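Local coordinates for protein prolyl endopeptidase (Myxococcus xanthus, PDB 2BKL) that probably hydrolyses oligopeptides on the carboxyl side of proline, and far less readily of alanine, as a serine protease of the prolyl oligopeptidase family, at residues S2-R7 against M39-A44; R25-E28 against E34-T37; R296-D301 against P305-W310; V480-L483 against G487-G490. All coordinates share one frame; numbering follows the deposited sequence.

How the contacts relate
Contacts 1 and 2 share helix 33-51 and lie about 11 Å apart, centre to centre, on one flank of the molecule, where R7 of the first is bound by W26 and E34 of the second. Contact 3 lies on the far side of the chain's centre, about 59 Å from contact 1 between centres, in a propeller blade. All three are partly buried and peripheral. Contact 4 is the buried one, at the end of a strand of the hydrolase sheet. Chemistry follows place: contacts 1 and 2 are van der Waals packing without a hydrogen bond between their segments, contact 3 layers aromatic and guanidinium groups, and contact 4 rests on an amide–carboxylate hydrogen bond and a water bridge.

Contact 1 of 4, residues S2-R7 against M39-A44; sequences SYPATR and MTAQNA
P4 lays its ring on A41 and Q42 where the N-terminal arm of the chain, the extended segment ahead of strand 12-15, crosses helix 33-51. In prolyl oligopeptidases this arm packs along the α/β-hydrolase domain, and here helix 622-632 lies just beyond it. P4 sets its CB toward the helix, and its ring atoms do most of the touching. Its CG reaches the helix backbone, 3.6 Å from A41 C, and the same CG stands 3.8 Å from A41 CB. Alanine suits this spot because a bare methyl lets a ring come down to the main chain, while proline brings a rigid apolar surface and no backbone N-H that would need a partner. Q42 flanks the ring. With CG anti to its carbonyl carbon and the chain folded at chi2 (-75°), its amide folds back to cross the proline ring at a slant, and OE1 comes within 3.7 Å of P4 CD. The two polar ends near the arm are engaged by others: Q42 NE2 with Q632 OE1, and T6 OG1 with W38 NE1. A leucine at Q42 would probably leave Q632 OE1 without its amide donor, weakening the tie to helix 622-632. Between the segments themselves no hydrogen bond forms, and T6 OG1 and Q42 NE2 merely lie near each other, 4.0 Å apart.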
loop_
_atom_site.group_PDB
_atom_site.type_symbol
_atom_site.label_atom_id
_atom_site.label_comp_id
_atom_site.label_asym_id
_atom_site.label_seq_id
_atom_site.Cartn_x
_atom_site.Cartn_y
_atom_site.Cartn_z
ATOM N N SER A 2 1.724 24.723 17.743
ATOM C CA SER A 2 2.796 25.688 17.319
ATOM C C SER A 2 3.955 25.791 18.293
ATOM O O SER A 2 4.933 26.485 18.006
ATOM C CB SER A 2 2.208 27.062 17.096
ATOM N N TYR A 3 3.863 25.071 19.412
ATOM C CA TYR A 3 4.582 25.427 20.629
ATOM C C TYR A 3 6.092 25.650 20.473
ATOM O O TYR A 3 6.525 26.781 20.601
ATOM C CB TYR A 3 4.277 24.449 21.769
ATOM C CG TYR A 3 4.613 24.977 23.126
ATOM C CD1 TYR A 3 3.747 25.859 23.779
ATOM C CD2 TYR A 3 5.798 24.605 23.774
ATOM C CE1 TYR A 3 4.051 26.364 25.048
ATOM C CE2 TYR A 3 6.116 25.111 25.050
ATOM C CZ TYR A 3 5.237 25.991 25.673
ATOM O OH TYR A 3 5.529 26.490 26.926
ATOM N N PRO A 4 6.890 24.628 20.165
ATOM C CA PRO A 4 8.339 24.830 20.117
ATOM C C PRO A 4 8.706 25.786 18.987
ATOM O O PRO A 4 8.156 25.678 17.885
ATOM C CB PRO A 4 8.899 23.423 19.843
ATOM C CG PRO A 4 7.739 22.502 20.068
ATOM C CD PRO A 4 6.513 23.253 19.785
ATOM N N ALA A 5 9.578 26.746 19.271
ATOM C CA ALA A 5 10.045 27.651 18.225
ATOM C C ALA A 5 10.787 26.880 17.145
ATOM O O ALA A 5 11.477 25.886 17.430
ATOM C CB ALA A 5 10.953 28.710 18.812
ATOM N N THR A 6 10.645 27.339 15.900
ATOM C CA THR A 6 11.454 26.847 14.798
ATOM C C THR A 6 12.130 28.015 14.111
ATOM O O THR A 6 11.460 28.869 13.494
ATOM C CB THR A 6 10.611 26.081 13.750
ATOM O OG1 THR A 6 9.767 25.105 14.387
ATOM C CG2 THR A 6 11.554 25.272 12.856
ATOM N N ARG A 7 13.448 28.057 14.215
ATOM C CA ARG A 7 14.228 29.026 13.467
ATOM C C ARG A 7 13.996 28.867 11.968
ATOM O O ARG A 7 14.044 27.747 11.447
ATOM C CB ARG A 7 15.717 28.831 13.788
ATOM C CG ARG A 7 16.678 29.660 12.927
ATOM C CD ARG A 7 18.179 29.423 13.214
ATOM N NE ARG A 7 18.701 28.086 12.850
ATOM C CZ ARG A 7 18.811 27.062 13.692
ATOM N NH1 ARG A 7 18.409 27.188 14.958
ATOM N NH2 ARG A 7 19.320 25.914 13.276
ATOM N N MET A 39 12.292 17.645 17.571
ATOM C CA MET A 39 11.371 16.531 17.363
ATOM C C MET A 39 10.708 16.100 18.669
ATOM O O MET A 39 9.494 15.941 18.751
ATOM C CB MET A 39 12.102 15.360 16.732
ATOM C CG MET A 39 12.477 15.613 15.284
ATOM S SD MET A 39 13.750 14.530 14.654
ATOM C CE MET A 39 13.066 12.973 14.896
ATOM N N THR A 40 11.521 15.909 19.692
ATOM C CA THR A 40 10.994 15.515 20.988
ATOM C C THR A 40 10.012 16.559 21.507
ATOM O O THR A 40 8.945 16.223 22.024
ATOM C CB THR A 40 12.167 15.332 21.947
ATOM O OG1 THR A 40 12.993 14.268 21.475
ATOM C CG2 THR A 40 11.682 14.901 23.353
ATOM N N ALA A 41 10.373 17.833 21.384
ATOM C CA ALA A 41 9.507 18.916 21.847
ATOM C C ALA A 41 8.212 19.030 21.043
ATOM O O ALA A 41 7.141 19.244 21.616
ATOM C CB ALA A 41 10.259 20.229 21.825
ATOM N N GLN A 42 8.305 18.833 19.730
ATOM C CA GLN A 42 7.100 18.844 18.903
ATOM C C GLN A 42 6.163 17.698 19.260
ATOM O O GLN A 42 4.979 17.912 19.440
ATOM C CB GLN A 42 7.444 18.803 17.417
ATOM C CG GLN A 42 8.022 20.100 16.832
ATOM C CD GLN A 42 7.015 21.192 16.629
ATOM O OE1 GLN A 42 5.829 21.014 16.862
ATOM N NE2 GLN A 42 7.501 22.365 16.198
ATOM N N ASN A 43 6.693 16.492 19.382
ATOM C CA ASN A 43 5.874 15.351 19.764
ATOM C C ASN A 43 5.249 15.554 21.162
ATOM O O ASN A 43 4.060 15.266 21.366
ATOM C CB ASN A 43 6.649 14.052 19.698
ATOM C CG ASN A 43 5.822 12.870 20.121
ATOM O OD1 ASN A 43 4.885 12.472 19.429
ATOM N ND2 ASN A 43 6.104 12.349 21.313
ATOM N N ALA A 44 6.033 16.075 22.105
ATOM C CA ALA A 44 5.527 16.278 23.457
ATOM C C ALA A 44 4.365 17.258 23.438
ATOM O O ALA A 44 3.338 17.046 24.086
ATOM C CB ALA A 44 6.643 16.765 24.388
#

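Contact 2 of 4, residues R25-E28 against E34-T37; sequences RWLE and EVQT
W26 and E34 cross at about a right angle, the extended glutamate passing the benzene end of the indole. Its carboxylate is tilted 29° from the ring plane, and E34 CD stands 3.6 Å from W26 CZ3. Two torsions bring them together: W26 places CG between its backbone N and carbonyl carbon (chi1 74°), which swings the indole to the helix, while E34 sets CG anti to its own N and runs straight out. V35 slides past the indole in the opposite direction. Its CG2 methyl touches both W26 O, at 3.4 Å, and W26 CZ3, at 3.7 Å. The other methyl, CG1, turns to L27, resting 3.9 Å from L27 O and more loosely near its side chain. L27 CD2 in turn lies over one face of the indole, toward its rim, and V35 adds an oblique apolar contact, a β-branched residue being well placed to touch two neighbours at once. The polar rim belongs to R7, whose guanidinium makes a salt bridge with E34 OE2 and a cation-pi contact with W26, while its carbonyl takes the W26 NE1 hydrogen. Aromatic ring and carboxylate are thus both held by one arginine. The whole is a helical turn of 3-10 type, 25-27, folded back on the first turn of helix 33-51, in the N-terminal segment of a prolyl oligopeptidase, which packs against the α/β-hydrolase domain through helix 622-632.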
loop_
_atom_site.group_PDB
_atom_site.type_symbol
_atom_site.label_atom_id
_atom_site.label_comp_id
_atom_site.label_asym_id
_atom_site.label_seq_id
_atom_site.Cartn_x
_atom_site.Cartn_y
_atom_site.Cartn_z
ATOM N N ARG A 25 15.309 24.112 5.824
ATOM C CA ARG A 25 16.349 23.173 5.392
ATOM C C ARG A 25 17.075 22.486 6.558
ATOM O O ARG A 25 17.394 21.294 6.486
ATOM C CB ARG A 25 17.338 23.901 4.491
ATOM C CG ARG A 25 18.574 23.099 4.084
ATOM C CD ARG A 25 18.292 21.938 3.174
ATOM N NE ARG A 25 17.720 22.385 1.935
ATOM C CZ ARG A 25 18.375 22.969 0.940
ATOM N NH1 ARG A 25 19.704 23.054 0.965
ATOM N NH2 ARG A 25 17.724 23.416 -0.124
ATOM N N TRP A 26 17.339 23.212 7.639
ATOM C CA TRP A 26 18.092 22.663 8.749
ATOM C C TRP A 26 17.433 21.470 9.414
ATOM O O TRP A 26 18.114 20.642 10.010
ATOM C CB TRP A 26 18.457 23.766 9.773
ATOM C CG TRP A 26 17.349 24.270 10.647
ATOM C CD1 TRP A 26 16.482 25.302 10.387
ATOM C CD2 TRP A 26 17.016 23.793 11.951
ATOM N NE1 TRP A 26 15.618 25.466 11.444
ATOM C CE2 TRP A 26 15.930 24.567 12.427
ATOM C CE3 TRP A 26 17.516 22.786 12.770
ATOM C CZ2 TRP A 26 15.350 24.353 13.681
ATOM C CZ3 TRP A 26 16.932 22.573 14.012
ATOM C CH2 TRP A 26 15.862 23.358 14.454
ATOM N N LEU A 27 16.104 21.374 9.302
ATOM C CA LEU A 27 15.386 20.232 9.859
ATOM C C LEU A 27 15.528 18.950 9.069
ATOM O O LEU A 27 15.061 17.896 9.534
ATOM C CB LEU A 27 13.890 20.547 9.954
ATOM C CG LEU A 27 13.510 21.633 10.956
ATOM C CD1 LEU A 27 12.057 21.980 10.807
ATOM C CD2 LEU A 27 13.774 21.149 12.365
ATOM N N GLU A 28 16.184 18.976 7.913
ATOM C CA GLU A 28 16.339 17.740 7.116
ATOM C C GLU A 28 17.206 16.680 7.780
ATOM O O GLU A 28 16.912 15.505 7.705
ATOM C CB GLU A 28 16.852 18.023 5.703
ATOM C CG GLU A 28 15.860 18.773 4.824
ATOM C CD GLU A 28 16.329 19.029 3.401
ATOM O OE1 GLU A 28 17.468 18.651 3.070
ATOM O OE2 GLU A 28 15.546 19.620 2.612
ATOM N N GLU A 34 20.165 19.268 17.556
ATOM C CA GLU A 34 19.162 20.304 17.644
ATOM C C GLU A 34 17.849 19.813 17.036
ATOM O O GLU A 34 16.782 20.185 17.505
ATOM C CB GLU A 34 19.598 21.572 16.929
ATOM C CG GLU A 34 18.740 22.769 17.269
ATOM C CD GLU A 34 19.097 24.012 16.484
ATOM O OE1 GLU A 34 20.013 23.974 15.621
ATOM O OE2 GLU A 34 18.448 25.035 16.754
ATOM N N VAL A 35 17.949 19.030 15.971
ATOM C CA VAL A 35 16.758 18.520 15.288
ATOM C C VAL A 35 16.096 17.454 16.181
ATOM O O VAL A 35 14.881 17.477 16.354
ATOM C CB VAL A 35 17.086 17.962 13.883
ATOM C CG1 VAL A 35 15.853 17.301 13.255
ATOM C CG2 VAL A 35 17.670 19.045 12.990
ATOM N N GLN A 36 16.878 16.559 16.776
ATOM C CA GLN A 36 16.298 15.587 17.710
ATOM C C GLN A 36 15.603 16.257 18.881
ATOM O O GLN A 36 14.502 15.856 19.253
ATOM C CB GLN A 36 17.369 14.621 18.218
ATOM C CG GLN A 36 17.879 13.695 17.140
ATOM C CD GLN A 36 16.852 12.639 16.708
ATOM O OE1 GLN A 36 16.051 12.148 17.527
ATOM N NE2 GLN A 36 16.884 12.274 15.429
ATOM N N THR A 37 16.207 17.298 19.452
ATOM C CA THR A 37 15.558 18.040 20.531
ATOM C C THR A 37 14.202 18.651 20.101
ATOM O O THR A 37 13.195 18.613 20.842
ATOM C CB THR A 37 16.501 19.145 21.033
ATOM O OG1 THR A 37 17.654 18.526 21.625
ATOM C CG2 THR A 37 15.892 19.947 22.138
#

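Contact 3 of 4, residues R296-D301 against P305-W310; sequences RVFEVD and PARASW
The indole of W310 is sandwiched: R307 CD lies over one face, and V300 CG2 sits over the opposite one, 3.5 Å from the centroid of the five-membered ring and only 5° off its normal, a clear CH-pi contact. At the edge, W310 NE1 donates to P305 O (2.9 Å, 159°), lying above that carbonyl's plane. Another indole edge meets the face of F298 in an edge-to-face pair, planes 62° apart and F298 centroid 5.4 Å from that of the six-membered ring of W310. F298 CZ also stands over the centre of the R296 guanidinium, and R307 NH2 approaches that CZ to 3.4 Å. R296 NH2 and R307 NH2 lie 3.8 Å apart, a closeness probably eased by E290, whose carboxylate binds R307 and whose carbonyl binds R296. A leucine in place of W310 would probably leave P305 O without its indole donor and open a gap between V300 and R307. Water 1 accepts from D301 N (2.9 Å) and gives a weak bond to S309 O. The loop thus folds over the end of strand 296-300, which pairs with strands 283-288 and 311-314 in a four-stranded antiparallel sheet, a blade of the β-propeller.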
loop_
_atom_site.group_PDB
_atom_site.type_symbol
_atom_site.label_atom_id
_atom_site.label_comp_id
_atom_site.label_asym_id
_atom_site.label_seq_id
_atom_site.Cartn_x
_atom_site.Cartn_y
_atom_site.Cartn_z
ATOM N N ARG A 296 -5.686 -7.038 -21.072
ATOM C CA ARG A 296 -6.092 -8.239 -21.787
ATOM C C ARG A 296 -5.071 -9.330 -21.519
ATOM O O ARG A 296 -4.026 -9.068 -20.905
ATOM C CB ARG A 296 -6.210 -7.942 -23.292
ATOM C CG ARG A 296 -4.955 -7.420 -23.960
ATOM C CD ARG A 296 -5.191 -7.193 -25.444
ATOM N NE ARG A 296 -4.156 -6.439 -26.113
ATOM C CZ ARG A 296 -4.071 -6.335 -27.437
ATOM N NH1 ARG A 296 -4.970 -6.923 -28.226
ATOM N NH2 ARG A 296 -3.101 -5.632 -27.975
ATOM N N VAL A 297 -5.386 -10.546 -21.933
ATOM C CA VAL A 297 -4.517 -11.706 -21.733
ATOM C C VAL A 297 -4.144 -12.395 -23.035
ATOM O O VAL A 297 -5.006 -12.714 -23.833
ATOM C CB VAL A 297 -5.114 -12.761 -20.768
ATOM C CG1 VAL A 297 -4.080 -13.833 -20.446
ATOM C CG2 VAL A 297 -5.615 -12.093 -19.475
ATOM N N PHE A 298 -2.854 -12.658 -23.195
ATOM C CA PHE A 298 -2.278 -13.427 -24.300
ATOM C C PHE A 298 -1.755 -14.780 -23.795
ATOM O O PHE A 298 -1.322 -14.923 -22.643
ATOM C CB PHE A 298 -1.086 -12.679 -24.922
ATOM C CG PHE A 298 -1.452 -11.461 -25.703
ATOM C CD1 PHE A 298 -1.786 -11.566 -27.043
ATOM C CD2 PHE A 298 -1.439 -10.203 -25.120
ATOM C CE1 PHE A 298 -2.098 -10.465 -27.776
ATOM C CE2 PHE A 298 -1.790 -9.097 -25.850
ATOM C CZ PHE A 298 -2.109 -9.222 -27.199
ATOM N N GLU A 299 -1.821 -15.786 -24.660
ATOM C CA GLU A 299 -1.128 -17.052 -24.480
ATOM C C GLU A 299 0.094 -17.012 -25.374
ATOM O O GLU A 299 -0.021 -16.664 -26.553
ATOM C CB GLU A 299 -2.015 -18.242 -24.849
ATOM C CG GLU A 299 -1.348 -19.596 -24.660
ATOM C CD GLU A 299 -2.274 -20.771 -24.904
ATOM O OE1 GLU A 299 -3.517 -20.630 -24.857
ATOM O OE2 GLU A 299 -1.747 -21.860 -25.147
ATOM N N VAL A 300 1.250 -17.336 -24.804
ATOM C CA VAL A 300 2.521 -17.315 -25.529
ATOM C C VAL A 300 3.164 -18.679 -25.450
ATOM O O VAL A 300 3.210 -19.286 -24.383
ATOM C CB VAL A 300 3.460 -16.260 -24.924
ATOM C CG1 VAL A 300 4.833 -16.255 -25.655
ATOM C CG2 VAL A 300 2.805 -14.890 -24.958
ATOM N N ASP A 301 3.646 -19.167 -26.596
ATOM C CA ASP A 301 4.372 -20.417 -26.698
ATOM C C ASP A 301 5.865 -20.114 -26.482
ATOM O O ASP A 301 6.429 -19.343 -27.218
ATOM C CB ASP A 301 4.135 -20.950 -28.102
ATOM C CG ASP A 301 4.743 -22.300 -28.324
ATOM O OD1 ASP A 301 5.595 -22.746 -27.522
ATOM O OD2 ASP A 301 4.373 -22.992 -29.293
ATOM N N PRO A 305 8.172 -17.381 -29.065
ATOM C CA PRO A 305 7.782 -16.290 -28.165
ATOM C C PRO A 305 7.763 -14.874 -28.759
ATOM O O PRO A 305 7.481 -13.911 -28.031
ATOM C CB PRO A 305 8.835 -16.399 -27.076
ATOM C CG PRO A 305 10.092 -16.772 -27.845
ATOM C CD PRO A 305 9.603 -17.703 -28.938
ATOM N N ALA A 306 8.039 -14.707 -30.045
ATOM C CA ALA A 306 8.029 -13.372 -30.630
ATOM C C ALA A 306 6.622 -12.802 -30.557
ATOM O O ALA A 306 5.653 -13.537 -30.638
ATOM C CB ALA A 306 8.492 -13.416 -32.067
ATOM N N ARG A 307 6.526 -11.488 -30.417
ATOM C CA ARG A 307 5.242 -10.811 -30.253
ATOM C C ARG A 307 4.191 -11.183 -31.300
ATOM O O ARG A 307 3.024 -11.358 -30.976
ATOM C CB ARG A 307 5.464 -9.294 -30.229
ATOM C CG ARG A 307 4.215 -8.457 -30.056
ATOM C CD ARG A 307 3.457 -8.728 -28.768
ATOM N NE ARG A 307 2.226 -7.950 -28.726
ATOM C CZ ARG A 307 1.086 -8.291 -29.315
ATOM N NH1 ARG A 307 0.962 -9.433 -29.988
ATOM N NH2 ARG A 307 0.034 -7.486 -29.220
ATOM N N ALA A 308 4.619 -11.323 -32.554
ATOM C CA ALA A 308 3.714 -11.622 -33.636
ATOM C C ALA A 308 3.022 -12.964 -33.462
ATOM O O ALA A 308 1.976 -13.187 -34.058
ATOM C CB ALA A 308 4.463 -11.598 -34.973
ATOM N N SER A 309 3.625 -13.856 -32.686
ATOM C CA SER A 309 3.084 -15.190 -32.466
ATOM C C SER A 309 2.181 -15.279 -31.226
ATOM O O SER A 309 1.662 -16.355 -30.963
ATOM C CB SER A 309 4.222 -16.194 -32.313
ATOM O OG SER A 309 4.998 -16.236 -33.494
ATOM N N TRP A 310 2.014 -14.195 -30.477
ATOM C CA TRP A 310 1.161 -14.257 -29.285
ATOM C C TRP A 310 -0.294 -14.373 -29.713
ATOM O O TRP A 310 -0.681 -13.787 -30.711
ATOM C CB TRP A 310 1.302 -12.991 -28.450
ATOM C CG TRP A 310 2.665 -12.740 -27.850
ATOM C CD1 TRP A 310 3.818 -13.423 -28.077
ATOM C CD2 TRP A 310 2.980 -11.736 -26.893
ATOM N NE1 TRP A 310 4.842 -12.895 -27.336
ATOM C CE2 TRP A 310 4.352 -11.852 -26.593
ATOM C CE3 TRP A 310 2.237 -10.730 -26.248
ATOM C CZ2 TRP A 310 4.992 -11.002 -25.708
ATOM C CZ3 TRP A 310 2.862 -9.912 -25.385
ATOM C CH2 TRP A 310 4.220 -10.052 -25.088
HETATM O O HOH W 1 3.536 -17.368 -28.849
#

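Contact 4 of 4, residues V480-L483 against G487-G490; sequences VANL and GEYG
N482 and E488 meet through one nearly straight hydrogen bond, N482 ND2 to E488 OE2 at 2.9 Å with an angle of 173° at the hydrogen. The acceptor lies in the amide plane, whereas the donor reaches OE2 from its anti side, 31° out of the carboxylate plane. The two flat groups stand 85° apart. E488 achieves this by bending at chi2, which turns its carboxylate across the asparagine. Water 2 adds a second link, donating to L483 O at 2.8 Å and to E488 OE2 at 2.8 Å. In the next shell M460 holds the pair with both its backbone N and its backbone O: the N binds E488 OE2 and the O accepts from N482 ND2. One buried oxygen is therefore gripped by three donors, which probably compensates for its charge, and an asparagine suits a place where N-H groups must serve a carboxylate and a carbonyl together. N482 is the centre of an inverse gamma turn, closed by a weak bond from L483 N to A481 O (3.2 Å), that ends strand 477-481. E488 occupies a type I turn from G487 to G490, closed by G490 N to G487 O at 3.0 Å, and G490, with its positive phi, is the N-cap of helix 491-495. Outside, E488 O and Y489 OH bind S321 and D339 of the propeller. This is a strand-to-helix loop of the α/β-hydrolase sheet, placed at the interface between the catalytic domain and the β-propeller of a prolyl oligopeptidase.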
loop_
_atom_site.group_PDB
_atom_site.type_symbol
_atom_site.label_atom_id
_atom_site.label_comp_id
_atom_site.label_asym_id
_atom_site.label_seq_id
_atom_site.Cartn_x
_atom_site.Cartn_y
_atom_site.Cartn_z
ATOM N N VAL A 480 -14.761 8.182 0.507
ATOM C CA VAL A 480 -13.529 7.712 -0.124
ATOM C C VAL A 480 -13.652 7.981 -1.637
ATOM O O VAL A 480 -14.516 7.410 -2.298
ATOM C CB VAL A 480 -13.287 6.195 0.147
ATOM C CG1 VAL A 480 -11.959 5.767 -0.462
ATOM C CG2 VAL A 480 -13.323 5.906 1.655
ATOM N N ALA A 481 -12.798 8.855 -2.164
ATOM C CA ALA A 481 -12.857 9.235 -3.576
ATOM C C ALA A 481 -11.911 8.407 -4.406
ATOM O O ALA A 481 -10.747 8.199 -3.994
ATOM C CB ALA A 481 -12.570 10.706 -3.735
ATOM N N ASN A 482 -12.351 7.970 -5.581
ATOM C CA ASN A 482 -11.551 7.169 -6.508
ATOM C C ASN A 482 -10.896 8.096 -7.531
ATOM O O ASN A 482 -11.154 8.048 -8.740
ATOM C CB ASN A 482 -12.425 6.120 -7.199
ATOM C CG ASN A 482 -12.982 5.111 -6.247
ATOM O OD1 ASN A 482 -14.141 5.190 -5.864
ATOM N ND2 ASN A 482 -12.164 4.140 -5.873
ATOM N N LEU A 483 -9.996 8.905 -7.010
ATOM C CA LEU A 483 -9.314 9.935 -7.766
ATOM C C LEU A 483 -8.494 9.347 -8.917
ATOM O O LEU A 483 -8.025 8.195 -8.867
ATOM C CB LEU A 483 -8.361 10.687 -6.871
ATOM C CG LEU A 483 -8.899 11.243 -5.575
ATOM C CD1 LEU A 483 -7.740 11.837 -4.721
ATOM C CD2 LEU A 483 -9.950 12.281 -5.851
ATOM N N GLY A 487 -5.928 3.210 -10.277
ATOM C CA GLY A 487 -6.118 2.286 -11.380
ATOM C C GLY A 487 -7.556 1.928 -11.683
ATOM O O GLY A 487 -7.786 1.004 -12.437
ATOM N N GLU A 488 -8.522 2.662 -11.146
ATOM C CA GLU A 488 -9.885 2.148 -11.109
ATOM C C GLU A 488 -10.432 1.955 -12.506
ATOM O O GLU A 488 -11.177 0.975 -12.741
ATOM C CB GLU A 488 -10.784 3.028 -10.253
ATOM C CG GLU A 488 -10.473 2.969 -8.749
ATOM C CD GLU A 488 -9.454 3.985 -8.218
ATOM O OE1 GLU A 488 -8.656 4.530 -9.029
ATOM O OE2 GLU A 488 -9.477 4.270 -6.967
ATOM N N TYR A 489 -10.126 2.873 -13.411
ATOM C CA TYR A 489 -10.562 2.780 -14.805
ATOM C C TYR A 489 -9.412 2.475 -15.765
ATOM O O TYR A 489 -9.483 2.781 -16.957
ATOM C CB TYR A 489 -11.323 4.021 -15.217
ATOM C CG TYR A 489 -12.634 4.195 -14.521
ATOM C CD1 TYR A 489 -13.670 3.330 -14.731
ATOM C CD2 TYR A 489 -12.859 5.267 -13.704
ATOM C CE1 TYR A 489 -14.904 3.503 -14.100
ATOM C CE2 TYR A 489 -14.079 5.459 -13.066
ATOM C CZ TYR A 489 -15.117 4.590 -13.286
ATOM O OH TYR A 489 -16.343 4.782 -12.691
ATOM N N GLY A 490 -8.381 1.825 -15.244
ATOM C CA GLY A 490 -7.290 1.304 -16.043
ATOM C C GLY A 490 -6.219 2.335 -16.319
ATOM O O GLY A 490 -6.075 3.320 -15.580
HETATM O O HOH W 2 -7.881 6.509 -6.645
#